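PDB 4EL6: IL-4-inducing protein from Schistosoma mansoni, which triggers interleukin-4 release from basophils without antigen, an activity mediated by IgE binding through its crystallin fold. Local coordinates for residues 52-57 with 99-104; 56-61 with 87-92. All blocks are in the same frame, centred on the assembly; numbering follows the deposited sequence. Where two conformers were deposited one is given.

Contact 1: 52-57 with 99-104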
# COMPACT_ATOMS: atom_id res chain seq x y z
N ARG A 52 -4.91 11.09 8.64
CA ARG A 52 -4.76 10.70 7.28
C ARG A 52 -4.06 9.36 7.28
O ARG A 52 -2.99 9.22 7.88
CB ARG A 52 -3.98 11.76 6.53
CG ARG A 52 -4.65 13.14 6.68
CD ARG A 52 -3.78 14.28 6.22
NE ARG A 52 -2.68 14.55 7.13
CZ ARG A 52 -1.55 15.16 6.77
NH1 ARG A 52 -1.34 15.56 5.51
NH2 ARG A 52 -0.60 15.37 7.67
N PRO A 53 -4.68 8.36 6.62
CA PRO A 53 -4.01 7.07 6.47
C PRO A 53 -2.77 7.18 5.60
O PRO A 53 -2.65 8.05 4.72
CB PRO A 53 -5.04 6.21 5.79
CG PRO A 53 -5.96 7.15 5.11
CD PRO A 53 -5.98 8.37 5.96
N TYR A 54 -1.77 6.34 5.93
CA TYR A 54 -0.56 6.25 5.10
C TYR A 54 -0.19 4.79 5.07
O TYR A 54 -0.19 4.17 6.12
CB TYR A 54 0.61 7.10 5.64
CG TYR A 54 1.71 7.26 4.62
CD1 TYR A 54 2.71 6.30 4.48
CD2 TYR A 54 1.79 8.37 3.82
CE1 TYR A 54 3.68 6.39 3.52
CE2 TYR A 54 2.76 8.51 2.86
CZ TYR A 54 3.74 7.51 2.73
OH TYR A 54 4.69 7.62 1.78
N TRP A 55 0.12 4.24 3.89
CA TRP A 55 0.36 2.81 3.77
C TRP A 55 1.75 2.52 3.24
O TRP A 55 2.20 3.17 2.31
CB TRP A 55 -0.67 2.18 2.87
CG TRP A 55 -2.07 2.17 3.40
CD1 TRP A 55 -3.02 3.20 3.38
CD2 TRP A 55 -2.70 1.06 4.06
NE1 TRP A 55 -4.21 2.78 4.00
CE2 TRP A 55 -4.07 1.48 4.38
CE3 TRP A 55 -2.30 -0.26 4.36
CZ2 TRP A 55 -4.96 0.60 4.96
CZ3 TRP A 55 -3.25 -1.12 4.94
CH2 TRP A 55 -4.53 -0.65 5.24
N TYR A 56 2.46 1.57 3.84
CA TYR A 56 3.72 1.06 3.31
C TYR A 56 3.55 -0.36 2.77
O TYR A 56 2.98 -1.27 3.42
CB TYR A 56 4.77 1.06 4.41
CG TYR A 56 5.36 2.41 4.69
CD1 TYR A 56 6.07 3.07 3.70
CD2 TYR A 56 5.17 3.04 5.93
CE1 TYR A 56 6.64 4.31 3.95
CE2 TYR A 56 5.71 4.31 6.12
CZ TYR A 56 6.48 4.86 5.16
OH TYR A 56 7.02 6.12 5.39
N LEU A 57 4.05 -0.56 1.56
CA LEU A 57 4.12 -1.87 0.92
C LEU A 57 5.56 -2.32 0.83
O LEU A 57 6.43 -1.50 0.55
CB LEU A 57 3.62 -1.80 -0.52
CG LEU A 57 2.40 -0.99 -0.79
CD1 LEU A 57 1.96 -0.99 -2.24
CD2 LEU A 57 1.30 -1.44 0.02
N GLY A 99 2.69 16.12 8.66
CA GLY A 99 3.13 15.45 7.44
C GLY A 99 4.05 14.25 7.62
O GLY A 99 4.50 13.67 6.64
N LYS A 100 4.34 13.88 8.87
CA LYS A 100 5.21 12.75 9.14
C LYS A 100 4.44 11.45 9.59
O LYS A 100 3.31 11.44 10.11
CB LYS A 100 6.30 13.13 10.14
CG LYS A 100 5.77 13.37 11.54
CD LYS A 100 6.27 14.68 12.17
CE LYS A 100 5.42 15.08 13.38
NZ LYS A 100 5.29 13.98 14.39
N VAL A 101 5.14 10.36 9.38
CA VAL A 101 4.61 9.03 9.50
C VAL A 101 5.61 8.42 10.40
O VAL A 101 6.81 8.41 10.08
CB VAL A 101 4.62 8.30 8.11
CG1 VAL A 101 3.94 6.95 8.17
CG2 VAL A 101 3.92 9.14 7.04
N GLU A 102 5.14 7.90 11.52
CA GLU A 102 6.04 7.42 12.56
C GLU A 102 6.21 5.89 12.63
O GLU A 102 7.07 5.38 13.42
CB GLU A 102 5.61 7.99 13.94
CG GLU A 102 5.81 9.53 14.11
CD GLU A 102 7.24 9.96 14.59
OE1 GLU A 102 7.98 9.14 15.22
OE2 GLU A 102 7.63 11.15 14.36
N CYS A 103 5.42 5.14 11.84
CA CYS A 103 5.29 3.71 12.08
C CYS A 103 6.52 2.87 11.78
O CYS A 103 6.60 1.71 12.21
CB CYS A 103 4.13 3.15 11.31
SG CYS A 103 4.39 3.25 9.52
N ILE A 104 7.50 3.38 11.03
CA ILE A 104 8.67 2.52 10.77
C ILE A 104 9.90 2.98 11.58
O ILE A 104 10.96 2.29 11.56
CB ILE A 104 8.97 2.35 9.25
CG1 ILE A 104 9.02 3.68 8.52
CG2 ILE A 104 7.95 1.42 8.54
CD1 ILE A 104 9.51 3.57 7.10

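Contact 2: 56-61 with 87-92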
# COMPACT_ATOMS: atom_id res chain seq x y z
N TYR A 56 2.46 1.57 3.84
CA TYR A 56 3.72 1.06 3.31
C TYR A 56 3.55 -0.36 2.77
O TYR A 56 2.98 -1.27 3.42
CB TYR A 56 4.77 1.06 4.41
CG TYR A 56 5.36 2.41 4.69
CD1 TYR A 56 6.07 3.07 3.70
CD2 TYR A 56 5.17 3.04 5.93
CE1 TYR A 56 6.64 4.31 3.95
CE2 TYR A 56 5.71 4.31 6.12
CZ TYR A 56 6.48 4.86 5.16
OH TYR A 56 7.02 6.12 5.39
N LEU A 57 4.05 -0.56 1.56
CA LEU A 57 4.12 -1.87 0.92
C LEU A 57 5.56 -2.32 0.83
O LEU A 57 6.43 -1.50 0.55
CB LEU A 57 3.62 -1.80 -0.52
CG LEU A 57 2.40 -0.99 -0.79
CD1 LEU A 57 1.96 -0.99 -2.24
CD2 LEU A 57 1.30 -1.44 0.02
N PHE A 58 5.83 -3.59 1.12
CA PHE A 58 7.13 -4.13 1.22
C PHE A 58 7.30 -5.36 0.34
O PHE A 58 6.34 -6.14 0.19
CB PHE A 58 7.35 -4.63 2.68
CG PHE A 58 7.32 -3.54 3.68
CD1 PHE A 58 6.10 -3.15 4.25
CD2 PHE A 58 8.51 -2.91 4.13
CE1 PHE A 58 6.07 -2.19 5.23
CE2 PHE A 58 8.46 -1.91 5.07
CZ PHE A 58 7.25 -1.51 5.59
N ASP A 59 8.51 -5.58 -0.22
CA ASP A 59 8.70 -6.77 -1.07
C ASP A 59 9.24 -7.97 -0.29
O ASP A 59 9.50 -8.99 -0.92
CB ASP A 59 9.53 -6.48 -2.33
CG ASP A 59 11.07 -6.55 -2.08
OD1 ASP A 59 11.55 -6.38 -0.93
OD2 ASP A 59 11.80 -6.78 -3.09
N ASN A 60 9.32 -7.88 1.05
CA ASN A 60 9.61 -9.06 1.85
C ASN A 60 8.70 -9.07 3.01
O ASN A 60 7.91 -8.15 3.20
CB ASN A 60 11.05 -9.05 2.24
CG ASN A 60 11.57 -10.40 2.64
OD1 ASN A 60 10.87 -11.42 2.66
ND2 ASN A 60 12.86 -10.43 2.89
N VAL A 61 8.62 -10.20 3.66
CA VAL A 61 7.72 -10.34 4.82
C VAL A 61 8.22 -9.54 6.05
O VAL A 61 9.37 -9.05 6.12
CB VAL A 61 7.54 -11.83 5.18
CG1 VAL A 61 6.99 -12.63 4.01
CG2 VAL A 61 8.87 -12.39 5.70
N ILE A 87 4.08 -7.76 -3.64
CA ILE A 87 3.97 -7.25 -2.26
C ILE A 87 3.91 -8.45 -1.31
O ILE A 87 3.03 -9.34 -1.46
CB ILE A 87 2.71 -6.44 -2.09
CG1 ILE A 87 2.65 -5.29 -3.11
CG2 ILE A 87 2.63 -5.87 -0.65
CD1 ILE A 87 1.25 -4.76 -3.31
N SER A 88 4.84 -8.47 -0.36
CA SER A 88 4.94 -9.54 0.64
C SER A 88 4.43 -9.14 2.01
O SER A 88 4.17 -10.04 2.80
CB SER A 88 6.35 -10.13 0.75
OG SER A 88 6.62 -10.90 -0.39
N SER A 89 4.38 -7.85 2.32
CA SER A 89 3.74 -7.39 3.59
C SER A 89 3.28 -5.97 3.40
O SER A 89 3.78 -5.20 2.54
CB SER A 89 4.63 -7.57 4.81
OG SER A 89 5.89 -6.86 4.76
N ILE A 90 2.38 -5.54 4.25
CA ILE A 90 1.77 -4.26 4.10
C ILE A 90 1.60 -3.70 5.50
O ILE A 90 1.01 -4.40 6.36
CB ILE A 90 0.35 -4.36 3.44
CG1 ILE A 90 0.43 -4.94 1.98
CG2 ILE A 90 -0.33 -3.00 3.52
CD1 ILE A 90 -0.92 -5.30 1.40
N LYS A 91 1.99 -2.45 5.72
CA LYS A 91 1.80 -1.79 7.03
C LYS A 91 0.89 -0.58 6.91
O LYS A 91 1.07 0.21 6.03
CB LYS A 91 3.07 -1.41 7.71
CG LYS A 91 2.86 -1.00 9.15
CD LYS A 91 4.17 -0.76 9.88
CE LYS A 91 4.66 -2.08 10.47
NZ LYS A 91 5.62 -1.89 11.58
N ARG A 92 -0.13 -0.54 7.74
CA ARG A 92 -1.03 0.60 7.85
C ARG A 92 -0.56 1.55 8.93
O ARG A 92 -0.28 1.15 10.08
CB ARG A 92 -2.46 0.15 8.15
CG ARG A 92 -3.48 1.30 8.29
CD ARG A 92 -4.89 0.80 8.64
NE ARG A 92 -5.73 1.93 8.97
CZ ARG A 92 -6.98 1.83 9.45
NH1 ARG A 92 -7.56 0.64 9.62
NH2 ARG A 92 -7.64 2.93 9.78
O HOH W 1 7.66 -9.82 -2.63

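Contact 1: 52-57 with 99-104
Strand 52-57 and the irregular segment 99-104 run roughly the same way, their end-to-end directions 35° apart, and Tyr54 and Val101 are 7.3 Å apart CA to CA. That spacing is too wide for backbone pairing, so side chains make the contact. Val101 reaches two tyrosines. Its CG2 lies over a face of the Tyr54 ring, 4.0 Å from the centroid, a CH-pi contact. Its CG1, anti to the backbone N (chi1 -174°), touches both Tyr54 CD1 at 3.9 Å and, obliquely, Tyr56 CE2 at 3.8 Å. The strand belongs to a three-stranded antiparallel sheet of the beta/gamma-crystallin fold, and the segment 99-104 lies against the face that carries Arg52, Tyr54 and Tyr56. Cys103, in disulfide with Cys93 of strand 89-95, ties that segment to the sheet. Its SG sits at the edge of the Tyr56 ring, 3.7 Å from Tyr56 CD2, a sulfur-aromatic contact. The Ile104 and Tyr56 side chains cross at about a right angle. In one of the two Ile104 conformers, CD1 lies over a ring face, 3.8 Å from Tyr56 CZ. At the far end the Arg52 side chain bends at chi3 (-72°), and NH2 comes edge-on to within 3.5 Å of Gly99 N.

Contact 2: 56-61 with 87-92
Tyr56 and Lys91 form a hydrogen-bonded antiparallel pair, and further along Ser88 and Ser89 both face Phe58 in a classic beta bulge. Strands 52-58 and 89-95 are neighbours in the three-stranded sheet of the crystallin fold. Lys91 N gives a nearly straight bond to Tyr56 O (2.8 Å, 167°), and Tyr56 N returns one to Lys91 O.

The tight part is the bulge, where Phe58, Ser88 and Ser89 are all buried. Phe58 O takes Ser88 N at 2.8 Å and a weak second bond from Ser89 N. Phe58 N donates to Ser89 O at 3.0 Å. Phe58 CB lies 3.4 Å from Ser89 OG, and Ser88 CB is 3.4 Å from Asn60 C. Ser89 OG, set between the backbone N and the carbonyl carbon (chi1 60°), donates to Asn60 O at 2.9 Å, in the carbonyl plane. Tyr63 N donates to the same Ser89 OG, so two bonds hold it. The Phe58 ring turns its edge to Ser89 O and Lys91 CB. The Lys91 chain bends at chi3 and leads away from the strand pair, with a cation-pi partner in Tyr63.

On the opposite face Leu57, Ile90 and Ile87 make a buried apolar patch. Leu57 and Ile90 lie side by side and point the same way, Leu57 CD2 4.1 Å from Ile90 CG1. The other methyl, Leu57 CD1, meets Ile87 CD1 at 4.0 Å. Leu9 of strand 9-12, in the other sheet, touches both Leu57 and Ile90.

The solvent side is looser. The Asp59 and Asn60 side chains point away from segment 87-92, and the Asp59 carboxylate accepts a bond from Arg66 N. A water bridges the segments here, accepting from Ser88 OG and donating to Asp59 O.

From the N terminus, strand 9-12 comes first and supplies Leu9 to the core under strand 52-58. That strand then serves both contacts, which share Tyr56 and Leu57. Contact 2 closes the inner loop, returning to 87-92 after strands 67-71 and 75-76. Contact 1 closes the outer one, since 99-104 follows strand 89-95; contact 2 is nested within it. Their centres are 13 Å apart. They also touch directly: Trp55 CE3 packs on Ile90 CG2 at 3.5 Å. Contact 2 joins two neighbouring strands inside the sheet. Contact 1 lays the C-terminal segment on the surface of that sheet.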